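Local coordinates for putative Acyl-CoA binding protein (ACBP) (Oryza sativa Japonica Group, PDB 5H3G), which binds medium- and long-chain acyl-CoA esters with high affinity, as well as phosphatidic acid and phosphatidylcholine in vitro, and may contribute to phospholipid biosynthesis, at residues Y36-V41 / E72-D77; G42-A47 / A65-S70; E11-K16 / T80-L85. One frame throughout, in Å; residues are numbered along the deposited sequence. Where two conformers were deposited one is given.

Contact 1: Y36-V41 / E72-D77; sequences YKQATV and EEAMSD
A39 and A74 bring helix 26-41 and helix 71-92 close together, with CA atoms 4.6 Å apart; the axes of the two short segments approach to 7.7 Å, and their N-to-C directions differ by 144°, so they run roughly antiparallel. This is a buried helix-helix interface of the acyl-CoA-binding four-helix bundle. Alanine suits both positions because each CB points at the other helix, and the small methyls let the backbones come near. A74 CB sits against the backbone of the facing helix, 3.5 Å from A39 N. In return A39 CB lies 3.6 Å from M75 N, and the two methyl carbons, A39 CB and A74 CB, are 3.8 Å apart. No hydrogen bond crosses the interface, which rests on van der Waals contact.

Two longer side chains flank the alanines. From helix 26-41, Q38 lays its CG against A74 CB at 3.7 Å. Q38 CG is anti to the backbone N (chi1 -171°) and the chain then bends, carrying the amide beyond the alanine to D43 OD1 and K69 O, both acceptors for NE2; a glutamine thus offers methylenes to the interface and a buried donor to the loops. From helix 71-92, M75 adds its CG to A39 CB; its extended side chain also packs on F10 of helix 4-17, which A39 touches too.

Y36 and K37, acyl-CoA-binding residues by similarity, start away from this interface. Within helix 26-41, T40 packs on Y36: the methyl CG2 lies over one face of the ring near its rim, while Y36 O is gripped twice, by T40 N and by T40 OG1 at 2.8 Å, the two donors arriving from opposite faces of the carbonyl plane.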
loop_
_atom_site.group_PDB
_atom_site.type_symbol
_atom_site.label_atom_id
_atom_site.label_comp_id
_atom_site.label_asym_id
_atom_site.label_seq_id
_atom_site.Cartn_x
_atom_site.Cartn_y
_atom_site.Cartn_z
ATOM N N TYR A 36 -0.834 -2.024 2.075
ATOM C CA TYR A 36 -1.244 -3.371 1.708
ATOM C C TYR A 36 -0.902 -4.365 2.810
ATOM O O TYR A 36 -1.723 -5.217 3.168
ATOM C CB TYR A 36 -0.578 -3.785 0.398
ATOM C CG TYR A 36 -1.101 -5.106 -0.122
ATOM C CD1 TYR A 36 -2.248 -5.161 -0.889
ATOM C CD2 TYR A 36 -0.457 -6.298 0.185
ATOM C CE1 TYR A 36 -2.733 -6.375 -1.377
ATOM C CE2 TYR A 36 -0.934 -7.510 -0.275
ATOM C CZ TYR A 36 -2.079 -7.547 -1.062
ATOM O OH TYR A 36 -2.555 -8.750 -1.535
ATOM N N LYS A 37 0.321 -4.289 3.338
ATOM C CA LYS A 37 0.683 -5.109 4.491
ATOM C C LYS A 37 -0.282 -4.885 5.649
ATOM O O LYS A 37 -0.825 -5.838 6.223
ATOM C CB LYS A 37 2.108 -4.794 4.925
ATOM C CG LYS A 37 3.175 -5.139 3.883
ATOM C CD LYS A 37 3.135 -6.617 3.525
ATOM C CE LYS A 37 3.351 -7.533 4.729
ATOM N NZ LYS A 37 3.660 -8.922 4.256
ATOM N N GLN A 38 -0.474 -3.627 6.032
ATOM C CA GLN A 38 -1.337 -3.322 7.172
ATOM C C GLN A 38 -2.755 -3.831 6.950
ATOM O O GLN A 38 -3.372 -4.399 7.862
ATOM C CB GLN A 38 -1.347 -1.817 7.421
ATOM C CG GLN A 38 -2.041 -1.457 8.723
ATOM C CD GLN A 38 -1.256 -1.909 9.942
ATOM O OE1 GLN A 38 -0.047 -2.159 9.877
ATOM N NE2 GLN A 38 -1.947 -2.023 11.074
ATOM N N ALA A 39 -3.273 -3.664 5.733
ATOM C CA ALA A 39 -4.645 -4.055 5.411
ATOM C C ALA A 39 -4.852 -5.561 5.500
ATOM O O ALA A 39 -5.902 -6.022 5.957
ATOM C CB ALA A 39 -5.000 -3.565 4.009
ATOM N N THR A 40 -3.875 -6.347 5.058
ATOM C CA THR A 40 -4.049 -7.787 4.963
ATOM C C THR A 40 -3.562 -8.535 6.198
ATOM O O THR A 40 -4.230 -9.471 6.637
ATOM C CB THR A 40 -3.334 -8.328 3.723
ATOM O OG1 THR A 40 -1.951 -7.956 3.762
ATOM C CG2 THR A 40 -3.958 -7.773 2.454
ATOM N N VAL A 41 -2.433 -8.153 6.794
ATOM C CA VAL A 41 -1.872 -8.924 7.900
ATOM C C VAL A 41 -1.745 -8.120 9.187
ATOM O O VAL A 41 -1.352 -8.687 10.216
ATOM C CB VAL A 41 -0.517 -9.562 7.528
ATOM C CG1 VAL A 41 -0.713 -10.560 6.401
ATOM C CG2 VAL A 41 0.502 -8.518 7.138
ATOM N N GLU A 72 -10.259 -2.449 8.217
ATOM C CA GLU A 72 -11.153 -1.572 7.491
ATOM C C GLU A 72 -10.452 -0.258 7.144
ATOM O O GLU A 72 -10.557 0.214 6.009
ATOM C CB GLU A 72 -12.416 -1.371 8.329
ATOM C CG GLU A 72 -13.604 -0.735 7.618
ATOM C CD GLU A 72 -14.619 -1.683 6.996
ATOM O OE1 GLU A 72 -14.357 -2.897 6.933
ATOM O OE2 GLU A 72 -15.684 -1.179 6.544
ATOM N N GLU A 73 -9.686 0.315 8.091
ATOM C CA GLU A 73 -9.011 1.595 7.854
ATOM C C GLU A 73 -7.928 1.468 6.790
ATOM O O GLU A 73 -7.818 2.322 5.902
ATOM C CB GLU A 73 -8.384 2.133 9.142
ATOM C CG GLU A 73 -9.355 2.798 10.096
ATOM C CD GLU A 73 -8.723 3.187 11.438
ATOM O OE1 GLU A 73 -7.726 2.563 11.858
ATOM O OE2 GLU A 73 -9.232 4.118 12.086
ATOM N N ALA A 74 -7.080 0.442 6.900
ATOM C CA ALA A 74 -5.942 0.333 5.990
ATOM C C ALA A 74 -6.393 -0.054 4.592
ATOM O O ALA A 74 -5.837 0.446 3.605
ATOM C CB ALA A 74 -4.926 -0.674 6.529
ATOM N N MET A 75 -7.385 -0.945 4.484
ATOM C CA MET A 75 -8.011 -1.207 3.190
ATOM C C MET A 75 -8.537 0.079 2.591
ATOM O O MET A 75 -8.361 0.343 1.395
ATOM C CB MET A 75 -9.169 -2.200 3.327
ATOM C CG MET A 75 -8.792 -3.659 3.363
ATOM S SD MET A 75 -10.238 -4.748 3.289
ATOM C CE MET A 75 -9.383 -6.302 3.119
ATOM N N SER A 76 -9.195 0.882 3.430
ATOM C CA SER A 76 -9.698 2.188 3.043
ATOM C C SER A 76 -8.604 3.056 2.444
ATOM O O SER A 76 -8.747 3.597 1.339
ATOM C CB SER A 76 -10.287 2.881 4.284
ATOM O OG SER A 76 -11.202 2.037 4.929
ATOM N N ASP A 77 -7.527 3.245 3.195
ATOM C CA ASP A 77 -6.464 4.126 2.741
ATOM C C ASP A 77 -5.818 3.582 1.486
ATOM O O ASP A 77 -5.551 4.336 0.551
ATOM C CB ASP A 77 -5.419 4.294 3.827
ATOM C CG ASP A 77 -5.942 5.045 5.000
ATOM O OD1 ASP A 77 -6.794 5.923 4.776
ATOM O OD2 ASP A 77 -5.519 4.738 6.129
#

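Contact 2: G42-A47 / A65-S70; sequences GDVNTA and AVEGKS
D43 and G68 join two surface loops of the acyl-CoA-binding four-helix bundle, one following helix 26-41 and the other a type II beta turn, V66 to K69, leading into helix 71-92.

The hydrogen bonding centres on D43 OD1. It takes the N-H of G68 at 3.0 Å in a nearly straight bond (167° at the hydrogen), met on the syn side but 32° out of the carboxylate plane. The same oxygen accepts from Q38 NE2, so two donors hold this carboxylate in place; D43 CG, anti to the carbonyl carbon and beside the backbone N, keeps OD1 where both reach it. G68 occupies the third position of the turn with positive phi, where a CB would jam against the preceding carbonyl O. G42 leaves helix 26-41 with positive phi and faces the same restriction. Just past the turn, S70 is the N-cap of helix 71-92, its OG accepting from E73 N.

Van der Waals contact comes from the stem of E67. Its CG is anti to the backbone N (chi1 -170°), which lays that methylene against the D43 carboxylate, 3.5 Å from D43 CG, and the two side chains cross at about a right angle. V44 lies more loosely beside E67 and packs on W60 and W63 of helix 57-64.

Charge is the third element. D43 OD2 and E67 OE2 come within 3.9 Å, their carboxylate planes nearly perpendicular, and this proximity may raise the proton affinity of one acid. K64 probably eases it through a salt bridge to E67 OE1. With an alanine in place of E67, the K64 ammonium would probably lose its carboxylate mate and the D43 carboxylate the methylene that lies against it. That methylene carbon, E67 CG, reaches to 3.4 Å from D43 OD1.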
loop_
_atom_site.group_PDB
_atom_site.type_symbol
_atom_site.label_atom_id
_atom_site.label_comp_id
_atom_site.label_asym_id
_atom_site.label_seq_id
_atom_site.Cartn_x
_atom_site.Cartn_y
_atom_site.Cartn_z
ATOM N N GLY A 42 -2.064 -6.830 9.178
ATOM C CA GLY A 42 -2.044 -6.081 10.426
ATOM C C GLY A 42 -0.675 -5.522 10.778
ATOM O O GLY A 42 0.194 -5.324 9.921
ATOM N N ASP A 43 -0.488 -5.272 12.075
ATOM C CA ASP A 43 0.685 -4.547 12.547
ATOM C C ASP A 43 1.964 -5.288 12.199
ATOM O O ASP A 43 2.040 -6.516 12.313
ATOM C CB ASP A 43 0.644 -4.362 14.066
ATOM C CG ASP A 43 -0.347 -3.301 14.518
ATOM O OD1 ASP A 43 -0.875 -2.555 13.673
ATOM O OD2 ASP A 43 -0.597 -3.215 15.747
ATOM N N VAL A 44 2.994 -4.523 11.835
ATOM C CA VAL A 44 4.301 -5.120 11.591
ATOM C C VAL A 44 4.778 -5.821 12.850
ATOM O O VAL A 44 4.712 -5.272 13.957
ATOM C CB VAL A 44 5.303 -4.064 11.098
ATOM C CG1 VAL A 44 5.481 -2.946 12.117
ATOM C CG2 VAL A 44 6.636 -4.718 10.774
ATOM N N ASN A 45 5.247 -7.055 12.680
ATOM C CA ASN A 45 5.585 -7.966 13.766
ATOM C C ASN A 45 7.061 -8.347 13.736
ATOM O O ASN A 45 7.419 -9.482 14.053
ATOM C CB ASN A 45 4.715 -9.220 13.693
ATOM C CG ASN A 45 4.891 -9.976 12.377
ATOM O OD1 ASN A 45 4.990 -9.373 11.306
ATOM N ND2 ASN A 45 4.949 -11.303 12.461
ATOM N N THR A 46 7.925 -7.418 13.337
ATOM C CA THR A 46 9.363 -7.637 13.329
ATOM C C THR A 46 10.063 -6.361 13.767
ATOM O O THR A 46 9.461 -5.285 13.835
ATOM C CB THR A 46 9.876 -8.075 11.949
ATOM O OG1 THR A 46 9.318 -7.237 10.929
ATOM C CG2 THR A 46 9.507 -9.512 11.673
ATOM N N ALA A 47 11.346 -6.493 14.085
ATOM C CA ALA A 47 12.144 -5.339 14.461
ATOM C C ALA A 47 12.667 -4.640 13.215
ATOM O O ALA A 47 12.852 -5.257 12.164
ATOM C CB ALA A 47 13.311 -5.754 15.358
ATOM N N ALA A 65 4.886 2.726 9.638
ATOM C CA ALA A 65 4.273 4.047 9.668
ATOM C C ALA A 65 2.752 4.001 9.753
ATOM O O ALA A 65 2.141 4.988 10.183
ATOM C CB ALA A 65 4.694 4.852 8.440
ATOM N N VAL A 66 2.120 2.904 9.354
ATOM C CA VAL A 66 0.667 2.810 9.405
ATOM C C VAL A 66 0.220 1.843 10.498
ATOM O O VAL A 66 -0.921 1.384 10.497
ATOM C CB VAL A 66 0.084 2.437 8.033
ATOM C CG1 VAL A 66 0.258 3.595 7.066
ATOM C CG2 VAL A 66 0.796 1.185 7.472
ATOM N N GLU A 67 1.117 1.528 11.433
ATOM C CA GLU A 67 0.760 0.684 12.564
ATOM C C GLU A 67 -0.441 1.257 13.313
ATOM O O GLU A 67 -0.580 2.476 13.454
ATOM C CB GLU A 67 1.949 0.550 13.513
ATOM C CG GLU A 67 1.740 -0.501 14.592
ATOM C CD GLU A 67 3.020 -0.897 15.305
ATOM O OE1 GLU A 67 3.948 -0.073 15.379
ATOM O OE2 GLU A 67 3.095 -2.044 15.794
ATOM N N GLY A 68 -1.320 0.362 13.771
ATOM C CA GLY A 68 -2.505 0.738 14.514
ATOM C C GLY A 68 -3.782 0.857 13.705
ATOM O O GLY A 68 -4.851 1.052 14.303
ATOM N N LYS A 69 -3.724 0.756 12.375
ATOM C CA LYS A 69 -4.941 0.909 11.592
ATOM C C LYS A 69 -5.692 -0.419 11.521
ATOM O O LYS A 69 -5.092 -1.470 11.275
ATOM C CB LYS A 69 -4.618 1.407 10.178
ATOM C CG LYS A 69 -3.916 2.761 10.094
ATOM C CD LYS A 69 -3.834 3.204 8.630
ATOM C CE LYS A 69 -3.180 4.563 8.468
ATOM N NZ LYS A 69 -4.056 5.688 8.897
ATOM N N SER A 70 -7.007 -0.370 11.702
ATOM C CA SER A 70 -7.814 -1.561 11.491
ATOM C C SER A 70 -7.730 -2.038 10.037
ATOM O O SER A 70 -7.289 -1.320 9.131
ATOM C CB SER A 70 -9.270 -1.288 11.842
ATOM O OG SER A 70 -9.833 -0.364 10.925
#

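Contact 3: E11-K16 / T80-L85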
loop_
_atom_site.group_PDB
_atom_site.type_symbol
_atom_site.label_atom_id
_atom_site.label_comp_id
_atom_site.label_asym_id
_atom_site.label_seq_id
_atom_site.Cartn_x
_atom_site.Cartn_y
_atom_site.Cartn_z
ATOM N N GLU A 11 -10.033 -5.800 -3.039
ATOM C CA GLU A 11 -9.519 -6.796 -3.962
ATOM C C GLU A 11 -9.526 -6.259 -5.382
ATOM O O GLU A 11 -8.588 -6.503 -6.144
ATOM C CB GLU A 11 -10.328 -8.080 -3.826
ATOM C CG GLU A 11 -10.178 -8.678 -2.428
ATOM C CD GLU A 11 -11.140 -9.812 -2.140
ATOM O OE1 GLU A 11 -11.917 -10.188 -3.042
ATOM O OE2 GLU A 11 -11.117 -10.325 -1.000
ATOM N N GLN A 12 -10.545 -5.477 -5.733
ATOM C CA GLN A 12 -10.598 -4.901 -7.073
ATOM C C GLN A 12 -9.457 -3.917 -7.294
ATOM O O GLN A 12 -8.762 -3.971 -8.316
ATOM C CB GLN A 12 -11.952 -4.231 -7.299
ATOM C CG GLN A 12 -13.109 -5.217 -7.427
ATOM C CD GLN A 12 -14.465 -4.534 -7.508
ATOM O OE1 GLN A 12 -14.557 -3.341 -7.808
ATOM N NE2 GLN A 12 -15.523 -5.287 -7.234
ATOM N N TYR A 13 -9.237 -3.013 -6.344
ATOM C CA TYR A 13 -8.191 -2.021 -6.544
ATOM C C TYR A 13 -6.801 -2.616 -6.389
ATOM O O TYR A 13 -5.863 -2.134 -7.028
ATOM C CB TYR A 13 -8.405 -0.842 -5.610
ATOM C CG TYR A 13 -9.435 0.083 -6.196
ATOM C CD1 TYR A 13 -9.143 0.844 -7.317
ATOM C CD2 TYR A 13 -10.712 0.160 -5.659
ATOM C CE1 TYR A 13 -10.087 1.671 -7.879
ATOM C CE2 TYR A 13 -11.661 0.986 -6.209
ATOM C CZ TYR A 13 -11.343 1.745 -7.317
ATOM O OH TYR A 13 -12.284 2.580 -7.874
ATOM N N ALA A 14 -6.635 -3.658 -5.565
ATOM C CA ALA A 14 -5.343 -4.339 -5.554
ATOM C C ALA A 14 -5.043 -4.933 -6.924
ATOM O O ALA A 14 -3.889 -4.924 -7.371
ATOM C CB ALA A 14 -5.313 -5.424 -4.479
ATOM N N GLU A 15 -6.073 -5.413 -7.620
ATOM C CA GLU A 15 -5.874 -5.895 -8.984
ATOM C C GLU A 15 -5.596 -4.744 -9.942
ATOM O O GLU A 15 -4.718 -4.844 -10.805
ATOM C CB GLU A 15 -7.094 -6.700 -9.436
ATOM C CG GLU A 15 -7.224 -8.027 -8.698
ATOM C CD GLU A 15 -8.559 -8.718 -8.913
ATOM O OE1 GLU A 15 -9.364 -8.227 -9.731
ATOM O OE2 GLU A 15 -8.803 -9.754 -8.254
ATOM N N LYS A 16 -6.320 -3.634 -9.795
ATOM C CA LYS A 16 -6.112 -2.510 -10.701
ATOM C C LYS A 16 -4.751 -1.861 -10.480
ATOM O O LYS A 16 -4.206 -1.240 -11.404
ATOM C CB LYS A 16 -7.230 -1.484 -10.521
ATOM C CG LYS A 16 -8.593 -1.943 -11.010
ATOM C CD LYS A 16 -9.615 -0.859 -10.721
ATOM C CE LYS A 16 -10.943 -1.147 -11.386
ATOM N NZ LYS A 16 -11.797 0.079 -11.407
ATOM N N THR A 80 -7.887 4.480 -1.438
ATOM C CA THR A 80 -7.832 5.891 -1.821
ATOM C C THR A 80 -6.496 6.234 -2.465
ATOM O O THR A 80 -6.452 7.010 -3.427
ATOM C CB THR A 80 -8.120 6.815 -0.630
ATOM O OG1 THR A 80 -7.101 6.711 0.378
ATOM C CG2 THR A 80 -9.470 6.488 -0.024
ATOM N N LYS A 81 -5.397 5.654 -1.977
ATOM C CA LYS A 81 -4.099 5.939 -2.590
ATOM C C LYS A 81 -4.007 5.360 -3.996
ATOM O O LYS A 81 -3.484 6.017 -4.909
ATOM C CB LYS A 81 -2.965 5.380 -1.722
ATOM C CG LYS A 81 -2.831 6.073 -0.367
ATOM C CD LYS A 81 -2.437 7.531 -0.530
ATOM C CE LYS A 81 -2.308 8.223 0.814
ATOM N NZ LYS A 81 -1.602 7.365 1.797
ATOM N N VAL A 82 -4.499 4.133 -4.191
ATOM C CA VAL A 82 -4.476 3.521 -5.522
ATOM C C VAL A 82 -5.345 4.314 -6.483
ATOM O O VAL A 82 -4.934 4.600 -7.612
ATOM C CB VAL A 82 -4.906 2.045 -5.465
ATOM C CG1 VAL A 82 -5.091 1.505 -6.878
ATOM C CG2 VAL A 82 -3.856 1.218 -4.745
ATOM N N LYS A 83 -6.543 4.715 -6.039
ATOM C CA LYS A 83 -7.434 5.513 -6.874
ATOM C C LYS A 83 -6.752 6.789 -7.344
ATOM O O LYS A 83 -6.823 7.158 -8.521
ATOM C CB LYS A 83 -8.703 5.846 -6.091
ATOM C CG LYS A 83 -9.629 6.773 -6.808
ATOM C CD LYS A 83 -10.027 6.182 -8.143
ATOM C CE LYS A 83 -11.149 6.989 -8.758
ATOM N NZ LYS A 83 -11.520 6.467 -10.102
ATOM N N GLN A 84 -6.089 7.487 -6.418
ATOM C CA GLN A 84 -5.383 8.713 -6.778
ATOM C C GLN A 84 -4.299 8.433 -7.813
ATOM O O GLN A 84 -4.186 9.139 -8.823
ATOM C CB GLN A 84 -4.789 9.355 -5.529
ATOM C CG GLN A 84 -4.048 10.640 -5.811
ATOM C CD GLN A 84 -3.430 11.231 -4.564
ATOM O OE1 GLN A 84 -3.352 10.572 -3.520
ATOM N NE2 GLN A 84 -2.985 12.476 -4.661
ATOM N N LEU A 85 -3.502 7.388 -7.584
ATOM C CA LEU A 85 -2.436 7.053 -8.524
ATOM C C LEU A 85 -2.992 6.659 -9.889
ATOM O O LEU A 85 -2.409 6.999 -10.927
ATOM C CB LEU A 85 -1.577 5.924 -7.944
ATOM C CG LEU A 85 -0.632 6.415 -6.848
ATOM C CD1 LEU A 85 -0.128 5.257 -6.031
ATOM C CD2 LEU A 85 0.539 7.166 -7.452
#
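The Y13 ring, the flat group that carries this contact, meets V82 of helix 71-92 at a slant: ring atom CD1 lies 4.1 Å from V82 CG1, and the two side chains cross obliquely. I79 and L86 of the same helix also touch the tyrosine side chain. Its hydroxyl end comes alongside the K83 chain, OH 4.3 Å from K83 CD, a loose and less certain approach because K83 has two conformers. Y13 sends its CB toward that helix, with CG anti to its own carbonyl carbon (chi1 -81°), and this torsion brings the CD1 side of the ring to the valine.

V82 comes closer still to the backbone, since its CG1 is 3.7 Å from Y13 O. That one branch, anti to the backbone N (chi1 171°), reaches both ring and carbonyl, and valine is compact and apolar enough for the buried place between helix 4-17 and L32 of helix 26-41. The tyrosine is only partly buried. No hydrogen bond spans the two segments, which are joined by van der Waals contact.

Nearby, A14 touches Y78, which by similarity binds acyl-CoA, and K16 lies against L86. Helix 4-17 and helix 71-92 run in broadly the same direction here, an arrangement characteristic of the first and last helices in the up-down-down-up four-helix bundle of acyl-CoA-binding proteins.

Helix 71-92 serves both contact 1 and contact 3, pairing with helix 26-41 in the first and helix 4-17 in the second. Contacts 1 and 3 lie similarly near the chain centre, yet only in contact 1 are all touching residues buried; both are mainly apolar, but small alanines allow near backbone approach in the first, whereas a ring and a valine span a wider gap in the other. Contact 2 lies at the surface and relies on polar and charged groups. Q38 ties it to contact 1, while contacts 2 and 3 do not touch and lie on opposite sides of the chain centre. Along the chain, contact 2 is nested within contact 1, and contact 1 within contact 3.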